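Local structure of Aar187cp (Eremothecium gossypii, 3ZIL) at residues A[256-259]-A[260-264]; A[299-302]-A[303-306]; A[274-277]-A[278-281]. The protein probably regulates the establishment of sister-chromatid cohesion by cohesin, this chain being the all-helical Wap1 domain portion of the longer Wpl1 protein. One frame throughout, in Å; residues are numbered along the deposited sequence.

Contact 1. Residues A[256-259]-A[260-264]; sequences AMSV and QLHQN
The C-terminal turn of helix 248-261, where A256, M257, S258 and V259 offer their carbonyls to Q260, L261 and H262, illustrates how a helix gives way to a loop. Two regular i to i+4 bonds come first: Q260 N donates to A256 O over 3.0 Å, and L261 N to M257 O over 2.7 Å. At H262, the first residue to depart from helical backbone angles, the pattern tightens: its N bonds to V259 O at 2.9 Å from above the carbonyl plane and keeps a weak bond to S258 O at 3.3 Å. The last turn thus narrows toward 3-10 pairing.

The H262 ring follows that second carbonyl. With CG beside the backbone N (chi1 -63°), its CD2 edge comes to 3.1 Å from S258 O, near the plane of the ring, while L261 CG lies over one face toward the rim. The aliphatic part of Q260 folds back along the helix, CB resting 3.4 Å from both A256 O and M257 O. Q260 CG lies 3.5 Å from A256 O, and the side chain runs on to pack against N303. An alanine here would keep CB but would probably leave a gap where CG lies against A256 O and take away most of the packing on N303.

S258 OG stands anti to the backbone N (chi1 179°) and is taken up by Q281 of helix 272-289. Three helices surround this turn: 299-302, which A256 meets through L301; 304-313, where Q263 touches V307; and 272-289, where H262 packs on L278 and V259 on Q281.

Contact 2. Residues A[299-302]-A[303-306]; sequences EELT and NFGA
L301 and F304 make the central contact of a short, weakly bonded helical turn, 299-302, that leads into helix 304-313. L301 CD1 sits over one face of the F304 ring, 3.5 Å from its centroid and only 17° off the ring normal, a CH-pi contact; within the ring F304 CE2 is the atom nearest to L301 CD1, at 3.4 Å. With CG anti to the backbone N (chi1 -173°), the isobutyl group of L301 is turned so that CD1 can reach the ring.

On another side of the turn E300 and N303 run side by side in the same direction, E300 CG being 4.2 Å from N303 ND2 and the carboxylate and amide planes turned 59° apart.

Behind the side chains the backbone advances in i to i+3 steps. N303 N gives E300 O a weak bond, then F304 N reaches L301 O at 2.9 Å and G305 N reaches T302 O at 2.8 Å.

Further out, F304 stacks on the ring of F326 and touches V329 and Y330 of helix 321-336 and L282 and L285 of helix 272-289, which together surround the ring that L301 covers and probably limit its movement.

The turn is also tied by a side chain: T302 OG1 donates to E299 O over 2.6 Å, in the carbonyl plane and on a lone pair.

Contact 3. Residues A[274-277]-A[278-281]; sequences KTNL and LILQ
L277 and L278, with the carbonyl of N276 as a neighbouring acceptor, carry the contact between regular alpha-helical turns of helix 272-289. L277 meets Q281 one turn on, and the two side chains cross obliquely: L277 CD1 is 3.7 Å from Q281 NE2 and L277 CG 3.9 Å from Q281 CD. With L277 CG anti to the backbone N (chi1 172°), the branch leans toward the following turn. L278 turns back instead, its CG 3.4 Å from K274 O.

Beneath them the i to i+4 bonds are regular. L278 N pairs with K274 O, I279 N with T275 O, L280 N with N276 O at 2.8 Å, and Q281 N with L277 O at 2.9 Å. L280 CG comes to 3.2 Å from N276 O.

L277 packs outward on L228 of helix 225-235, and L278 on V322 of helix 321-336.

Q281 is buried, yet both ends of its amide are satisfied: OE1 is hydrogen-bonded to S258 OG, and NE2 to L222 O. Gripped at two points and flanked by a leucine, the amide is likely to be held against rotation.

Overall arrangement
Contact 1 stands between the other two, its centre about 10 Å from the centre of each, whereas the centres of contacts 2 and 3 are about 18 Å apart and their nearest atoms about 7 Å. Toward contact 2 the join is packing: V259 CG1 comes to 3.6 Å from F304 CZ, and M257 CE to 3.3 Å from E300 OE2. Toward contact 3 it is mixed, with 2.8 Å between S258 OG and Q281 OE1 and H262 ND1 at 3.5 Å from K274 CD. N276, I279 and L280 of contact 3 also lie against acidic side chains of what appears to be a bound peptide.

Contact 1. Residues A[256-259]-A[260-264]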
ATOM      1  N   ALA A 256      21.178  -2.022  -2.369  1.00 20.58           N
ATOM      2  CA  ALA A 256      22.477  -1.312  -2.432  1.00 22.87           C
ATOM      3  C   ALA A 256      22.891  -1.019  -3.940  1.00 25.23           C
ATOM      4  O   ALA A 256      23.558  -0.025  -4.238  1.00 23.25           O
ATOM      5  CB  ALA A 256      23.549  -2.040  -1.642  1.00 20.83           C
ATOM      6  N   MET A 257      22.389  -1.791  -4.891  1.00 26.43           N
ATOM      7  CA  MET A 257      22.830  -1.568  -6.249  1.00 35.07           C
ATOM      8  C   MET A 257      22.027  -0.439  -6.844  1.00 32.82           C
ATOM      9  O   MET A 257      22.579   0.487  -7.434  1.00 31.07           O
ATOM     10  CB  MET A 257      22.711  -2.829  -7.090  1.00 39.72           C
ATOM     11  CG  MET A 257      23.966  -3.692  -6.929  1.00 50.48           C
ATOM     12  SD  MET A 257      23.523  -5.394  -7.250  1.00 73.38           S
ATOM     13  CE  MET A 257      25.113  -6.095  -7.729  1.00 74.54           C
ATOM     14  N   SER A 258      20.727  -0.512  -6.625  1.00 28.69           N
ATOM     15  CA  SER A 258      19.885   0.630  -6.861  1.00 31.98           C
ATOM     16  C   SER A 258      20.391   1.999  -6.284  1.00 31.40           C
ATOM     17  O   SER A 258      20.488   3.042  -7.003  1.00 35.07           O
ATOM     18  CB  SER A 258      18.494   0.329  -6.416  1.00 29.51           C
ATOM     19  OG  SER A 258      17.788   1.495  -6.673  1.00 27.22           O
ATOM     20  N   VAL A 259      20.772   2.020  -5.024  1.00 26.27           N
ATOM     21  CA  VAL A 259      21.320   3.270  -4.487  1.00 29.54           C
ATOM     22  C   VAL A 259      22.587   3.659  -5.259  1.00 33.55           C
ATOM     23  O   VAL A 259      22.743   4.828  -5.674  1.00 31.97           O
ATOM     24  CB  VAL A 259      21.554   3.153  -2.976  1.00 31.96           C
ATOM     25  CG1 VAL A 259      22.417   4.307  -2.436  1.00 32.17           C
ATOM     26  CG2 VAL A 259      20.207   3.051  -2.259  1.00 28.47           C
ATOM     27  N   GLN A 260      23.462   2.671  -5.500  1.00 33.78           N
ATOM     28  CA  GLN A 260      24.698   2.894  -6.268  1.00 36.01           C
ATOM     29  C   GLN A 260      24.418   3.389  -7.685  1.00 32.70           C
ATOM     30  O   GLN A 260      25.184   4.183  -8.191  1.00 30.61           O
ATOM     31  CB  GLN A 260      25.608   1.673  -6.349  1.00 35.62           C
ATOM     32  CG  GLN A 260      26.541   1.451  -5.169  1.00 42.82           C
ATOM     33  CD  GLN A 260      27.059   0.017  -5.152  1.00 50.99           C
ATOM     34  OE1 GLN A 260      26.480  -0.869  -4.486  1.00 51.30           O
ATOM     35  NE2 GLN A 260      28.123  -0.242  -5.931  1.00 50.78           N
ATOM     36  N   LEU A 261      23.329   2.926  -8.298  1.00 36.64           N
ATOM     37  CA  LEU A 261      22.959   3.329  -9.621  1.00 35.85           C
ATOM     38  C   LEU A 261      22.683   4.840  -9.612  1.00 37.35           C
ATOM     39  O   LEU A 261      22.918   5.486 -10.592  1.00 34.81           O
ATOM     40  CB  LEU A 261      21.689   2.566 -10.081  1.00 33.79           C
ATOM     41  CG  LEU A 261      21.294   2.709 -11.547  1.00 37.39           C
ATOM     42  CD1 LEU A 261      22.538   2.551 -12.383  1.00 37.31           C
ATOM     43  CD2 LEU A 261      20.263   1.681 -12.035  1.00 38.20           C
ATOM     44  N   HIS A 262      22.171   5.392  -8.508  1.00 33.13           N
ATOM     45  CA  HIS A 262      21.677   6.768  -8.519  1.00 34.64           C
ATOM     46  C   HIS A 262      22.500   7.561  -7.604  1.00 33.73           C
ATOM     47  O   HIS A 262      22.025   8.498  -7.011  1.00 30.20           O
ATOM     48  CB  HIS A 262      20.234   6.848  -8.061  1.00 34.29           C
ATOM     49  CG  HIS A 262      19.284   6.124  -8.962  1.00 37.46           C
ATOM     50  ND1 HIS A 262      18.820   6.670 -10.112  1.00 41.01           N
ATOM     51  CD2 HIS A 262      18.706   4.855  -8.860  1.00 36.89           C
ATOM     52  CE1 HIS A 262      17.991   5.785 -10.727  1.00 40.73           C
ATOM     53  NE2 HIS A 262      17.901   4.685  -9.948  1.00 35.96           N
ATOM     54  N   GLN A 263      23.753   7.158  -7.449  1.00 33.93           N
ATOM     55  CA  GLN A 263      24.605   7.790  -6.444  1.00 40.78           C
ATOM     56  C   GLN A 263      24.858   9.298  -6.704  1.00 39.74           C
ATOM     57  O   GLN A 263      24.991  10.081  -5.766  1.00 43.57           O
ATOM     58  CB  GLN A 263      25.888   6.991  -6.241  1.00 40.25           C
ATOM     59  CG  GLN A 263      26.870   7.101  -7.369  1.00 45.72           C
ATOM     60  CD  GLN A 263      28.073   6.225  -7.141  1.00 48.51           C
ATOM     61  OE1 GLN A 263      27.958   5.028  -6.878  1.00 59.29           O
ATOM     62  NE2 GLN A 263      29.238   6.820  -7.226  1.00 50.63           N
ATOM     63  N   ASN A 264      24.851   9.686  -7.979  1.00 42.88           N
ATOM     64  CA  ASN A 264      24.899  11.089  -8.414  1.00 43.14           C
ATOM     65  C   ASN A 264      23.848  11.982  -7.755  1.00 42.59           C
ATOM     66  O   ASN A 264      24.076  13.195  -7.563  1.00 38.91           O
ATOM     67  CB  ASN A 264      24.802  11.139  -9.942  1.00 50.53           C
ATOM     68  CG  ASN A 264      25.906  10.312 -10.604  1.00 57.67           C
ATOM     69  OD1 ASN A 264      25.679   9.187 -11.077  1.00 64.88           O
ATOM     70  ND2 ASN A 264      27.119  10.842 -10.577  1.00 48.92           N
TER

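Contact 2. Residues A[299-302]-A[303-306]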
ATOM      1  N   GLU A 299      28.273  -7.952   1.159  1.00 42.23           N
ATOM      2  CA  GLU A 299      29.353  -7.306   0.374  1.00 41.86           C
ATOM      3  C   GLU A 299      28.971  -6.093  -0.497  1.00 39.13           C
ATOM      4  O   GLU A 299      29.710  -5.121  -0.493  1.00 36.91           O
ATOM      5  CB  GLU A 299      30.146  -8.339  -0.452  1.00 51.90           C
ATOM      6  CG  GLU A 299      30.069  -8.127  -1.957  1.00 60.80           C
ATOM      7  CD  GLU A 299      30.800  -9.191  -2.751  1.00 75.97           C
ATOM      8  OE1 GLU A 299      31.746  -9.822  -2.216  1.00 77.97           O
ATOM      9  OE2 GLU A 299      30.421  -9.392  -3.924  1.00 88.22           O
ATOM     10  N   GLU A 300      27.862  -6.110  -1.238  1.00 35.83           N
ATOM     11  CA  GLU A 300      27.546  -4.914  -2.092  1.00 38.69           C
ATOM     12  C   GLU A 300      27.248  -3.654  -1.283  1.00 36.83           C
ATOM     13  O   GLU A 300      27.348  -2.567  -1.823  1.00 32.12           O
ATOM     14  CB  GLU A 300      26.360  -5.108  -3.107  1.00 41.23           C
ATOM     15  CG  GLU A 300      26.699  -5.870  -4.379  1.00 45.89           C
ATOM     16  CD  GLU A 300      26.428  -7.364  -4.218  1.00 51.77           C
ATOM     17  OE1 GLU A 300      26.634  -7.938  -3.107  1.00 50.78           O
ATOM     18  OE2 GLU A 300      25.962  -7.967  -5.209  1.00 59.41           O
ATOM     19  N   LEU A 301      26.834  -3.797  -0.022  1.00 33.62           N
ATOM     20  CA  LEU A 301      26.521  -2.619   0.758  1.00 37.18           C
ATOM     21  C   LEU A 301      27.852  -1.932   1.121  1.00 39.64           C
ATOM     22  O   LEU A 301      27.919  -0.696   1.260  1.00 35.86           O
ATOM     23  CB  LEU A 301      25.654  -2.967   1.992  1.00 34.80           C
ATOM     24  CG  LEU A 301      25.093  -1.829   2.837  1.00 32.74           C
ATOM     25  CD1 LEU A 301      24.280  -0.846   2.021  1.00 30.97           C
ATOM     26  CD2 LEU A 301      24.272  -2.419   3.983  1.00 33.58           C
ATOM     27  N   THR A 302      28.912  -2.734   1.224  1.00 40.80           N
ATOM     28  CA  THR A 302      30.223  -2.177   1.527  1.00 41.06           C
ATOM     29  C   THR A 302      30.797  -1.403   0.325  1.00 43.02           C
ATOM     30  O   THR A 302      31.726  -0.621   0.488  1.00 51.84           O
ATOM     31  CB  THR A 302      31.229  -3.224   1.978  1.00 39.50           C
ATOM     32  OG1 THR A 302      31.676  -3.942   0.826  1.00 47.73           O
ATOM     33  CG2 THR A 302      30.639  -4.195   3.008  1.00 45.98           C
ATOM     34  N   ASN A 303      30.238  -1.589  -0.866  1.00 35.49           N
ATOM     35  CA  ASN A 303      30.616  -0.734  -1.991  1.00 35.53           C
ATOM     36  C   ASN A 303      30.063   0.643  -1.851  1.00 34.49           C
ATOM     37  O   ASN A 303      30.290   1.484  -2.728  1.00 34.50           O
ATOM     38  CB  ASN A 303      30.067  -1.255  -3.273  1.00 36.90           C
ATOM     39  CG  ASN A 303      30.703  -2.532  -3.675  1.00 42.32           C
ATOM     40  OD1 ASN A 303      31.818  -2.836  -3.262  1.00 48.68           O
ATOM     41  ND2 ASN A 303      29.987  -3.313  -4.450  1.00 43.88           N
ATOM     42  N   PHE A 304      29.284   0.872  -0.795  1.00 29.56           N
ATOM     43  CA  PHE A 304      28.930   2.250  -0.409  1.00 28.28           C
ATOM     44  C   PHE A 304      30.260   2.947   0.035  1.00 33.35           C
ATOM     45  O   PHE A 304      30.325   4.201   0.090  1.00 29.51           O
ATOM     46  CB  PHE A 304      27.942   2.276   0.791  1.00 30.33           C
ATOM     47  CG  PHE A 304      26.447   2.144   0.445  1.00 28.63           C
ATOM     48  CD1 PHE A 304      26.006   1.633  -0.757  1.00 25.76           C
ATOM     49  CD2 PHE A 304      25.476   2.509   1.422  1.00 30.40           C
ATOM     50  CE1 PHE A 304      24.631   1.509  -1.010  1.00 30.98           C
ATOM     51  CE2 PHE A 304      24.104   2.417   1.164  1.00 33.11           C
ATOM     52  CZ  PHE A 304      23.678   1.903  -0.053  1.00 30.08           C
ATOM     53  N   GLY A 305      31.295   2.142   0.343  1.00 31.90           N
ATOM     54  CA  GLY A 305      32.672   2.674   0.595  1.00 36.32           C
ATOM     55  C   GLY A 305      33.111   3.768  -0.372  1.00 37.97           C
ATOM     56  O   GLY A 305      33.586   4.854   0.039  1.00 39.47           O
ATOM     57  N   ALA A 306      32.931   3.493  -1.669  1.00 40.32           N
ATOM     58  CA  ALA A 306      33.320   4.405  -2.758  1.00 43.33           C
ATOM     59  C   ALA A 306      32.709   5.766  -2.560  1.00 39.34           C
ATOM     60  O   ALA A 306      33.391   6.793  -2.532  1.00 44.30           O
ATOM     61  CB  ALA A 306      32.897   3.849  -4.129  1.00 42.46           C
TER

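Contact 3. Residues A[274-277]-A[278-281]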
ATOM      1  N   LYS A 274      13.724  11.045  -7.837  1.00 36.47           N
ATOM      2  CA  LYS A 274      14.872  10.269  -7.482  1.00 36.58           C
ATOM      3  C   LYS A 274      15.209  10.404  -5.963  1.00 32.92           C
ATOM      4  O   LYS A 274      15.730   9.481  -5.368  1.00 35.21           O
ATOM      5  CB  LYS A 274      16.057  10.504  -8.399  1.00 41.01           C
ATOM      6  CG  LYS A 274      15.998   9.829  -9.778  1.00 41.28           C
ATOM      7  CD  LYS A 274      17.405   9.867 -10.390  1.00 45.08           C
ATOM      8  CE  LYS A 274      17.450  10.163 -11.881  1.00 41.67           C
ATOM      9  NZ  LYS A 274      18.783   9.747 -12.454  1.00 47.70           N
ATOM     10  N   THR A 275      14.864  11.525  -5.356  1.00 28.07           N
ATOM     11  CA  THR A 275      15.267  11.824  -4.007  1.00 30.55           C
ATOM     12  C   THR A 275      14.426  11.028  -3.017  1.00 31.06           C
ATOM     13  O   THR A 275      14.966  10.322  -2.203  1.00 26.53           O
ATOM     14  CB  THR A 275      15.181  13.324  -3.737  1.00 25.51           C
ATOM     15  OG1 THR A 275      16.195  13.957  -4.529  1.00 25.85           O
ATOM     16  CG2 THR A 275      15.461  13.620  -2.279  1.00 24.55           C
ATOM     17  N   ASN A 276      13.106  11.131  -3.149  1.00 30.23           N
ATOM     18  CA  ASN A 276      12.208  10.304  -2.394  1.00 32.87           C
ATOM     19  C   ASN A 276      12.453   8.817  -2.503  1.00 30.10           C
ATOM     20  O   ASN A 276      12.376   8.102  -1.517  1.00 29.02           O
ATOM     21  CB  ASN A 276      10.775  10.639  -2.714  1.00 32.79           C
ATOM     22  CG  ASN A 276      10.381  11.969  -2.153  1.00 36.28           C
ATOM     23  OD1 ASN A 276      11.034  12.496  -1.226  1.00 35.37           O
ATOM     24  ND2 ASN A 276       9.315  12.541  -2.701  1.00 34.66           N
ATOM     25  N   LEU A 277      12.770   8.359  -3.700  1.00 28.24           N
ATOM     26  CA  LEU A 277      13.152   6.998  -3.929  1.00 27.43           C
ATOM     27  C   LEU A 277      14.421   6.607  -3.158  1.00 25.88           C
ATOM     28  O   LEU A 277      14.504   5.510  -2.593  1.00 22.91           O
ATOM     29  CB  LEU A 277      13.470   6.815  -5.407  1.00 29.71           C
ATOM     30  CG  LEU A 277      14.071   5.434  -5.742  1.00 33.39           C
ATOM     31  CD1 LEU A 277      12.918   4.406  -5.709  1.00 34.38           C
ATOM     32  CD2 LEU A 277      14.845   5.326  -7.073  1.00 34.93           C
ATOM     33  N   LEU A 278      15.448   7.457  -3.209  1.00 20.19           N
ATOM     34  CA  LEU A 278      16.628   7.110  -2.498  1.00 20.74           C
ATOM     35  C   LEU A 278      16.329   7.141  -1.018  1.00 18.13           C
ATOM     36  O   LEU A 278      16.842   6.291  -0.273  1.00 16.37           O
ATOM     37  CB  LEU A 278      17.759   8.115  -2.769  1.00 24.05           C
ATOM     38  CG  LEU A 278      18.491   7.978  -4.077  1.00 28.09           C
ATOM     39  CD1 LEU A 278      19.391   9.212  -4.134  1.00 29.78           C
ATOM     40  CD2 LEU A 278      19.358   6.712  -4.129  1.00 29.00           C
ATOM     41  N   ILE A 279      15.547   8.145  -0.567  1.00 16.83           N
ATOM     42  CA  ILE A 279      15.250   8.200   0.880  1.00 15.23           C
ATOM     43  C   ILE A 279      14.513   6.918   1.304  1.00 15.17           C
ATOM     44  O   ILE A 279      14.789   6.313   2.346  1.00 16.45           O
ATOM     45  CB  ILE A 279      14.401   9.445   1.241  1.00 15.45           C
ATOM     46  CG1 ILE A 279      15.270  10.763   1.169  1.00 17.36           C
ATOM     47  CG2 ILE A 279      13.762   9.257   2.641  1.00 13.53           C
ATOM     48  CD1 ILE A 279      14.441  12.070   1.211  1.00 16.35           C
ATOM     49  N   LEU A 280      13.516   6.496   0.521  1.00 14.99           N
ATOM     50  CA  LEU A 280      12.778   5.297   0.910  1.00 15.14           C
ATOM     51  C   LEU A 280      13.667   3.976   0.830  1.00 16.59           C
ATOM     52  O   LEU A 280      13.609   3.117   1.752  1.00 16.92           O
ATOM     53  CB  LEU A 280      11.481   5.143   0.031  1.00 16.61           C
ATOM     54  CG  LEU A 280      10.419   6.201   0.242  1.00 20.17           C
ATOM     55  CD1 LEU A 280       9.390   6.109  -0.894  1.00 18.83           C
ATOM     56  CD2 LEU A 280       9.729   5.962   1.595  1.00 18.00           C
ATOM     57  N   GLN A 281      14.476   3.807  -0.244  1.00 15.68           N
ATOM     58  CA  GLN A 281      15.404   2.691  -0.242  1.00 18.11           C
ATOM     59  C   GLN A 281      16.405   2.719   0.929  1.00 17.20           C
ATOM     60  O   GLN A 281      16.694   1.678   1.522  1.00 15.22           O
ATOM     61  CB  GLN A 281      16.188   2.624  -1.566  1.00 21.30           C
ATOM     62  CG  GLN A 281      15.275   2.560  -2.790  1.00 25.97           C
ATOM     63  CD  GLN A 281      16.022   2.401  -4.150  1.00 29.12           C
ATOM     64  OE1 GLN A 281      17.146   2.836  -4.322  1.00 26.85           O
ATOM     65  NE2 GLN A 281      15.370   1.745  -5.089  1.00 29.54           N
TER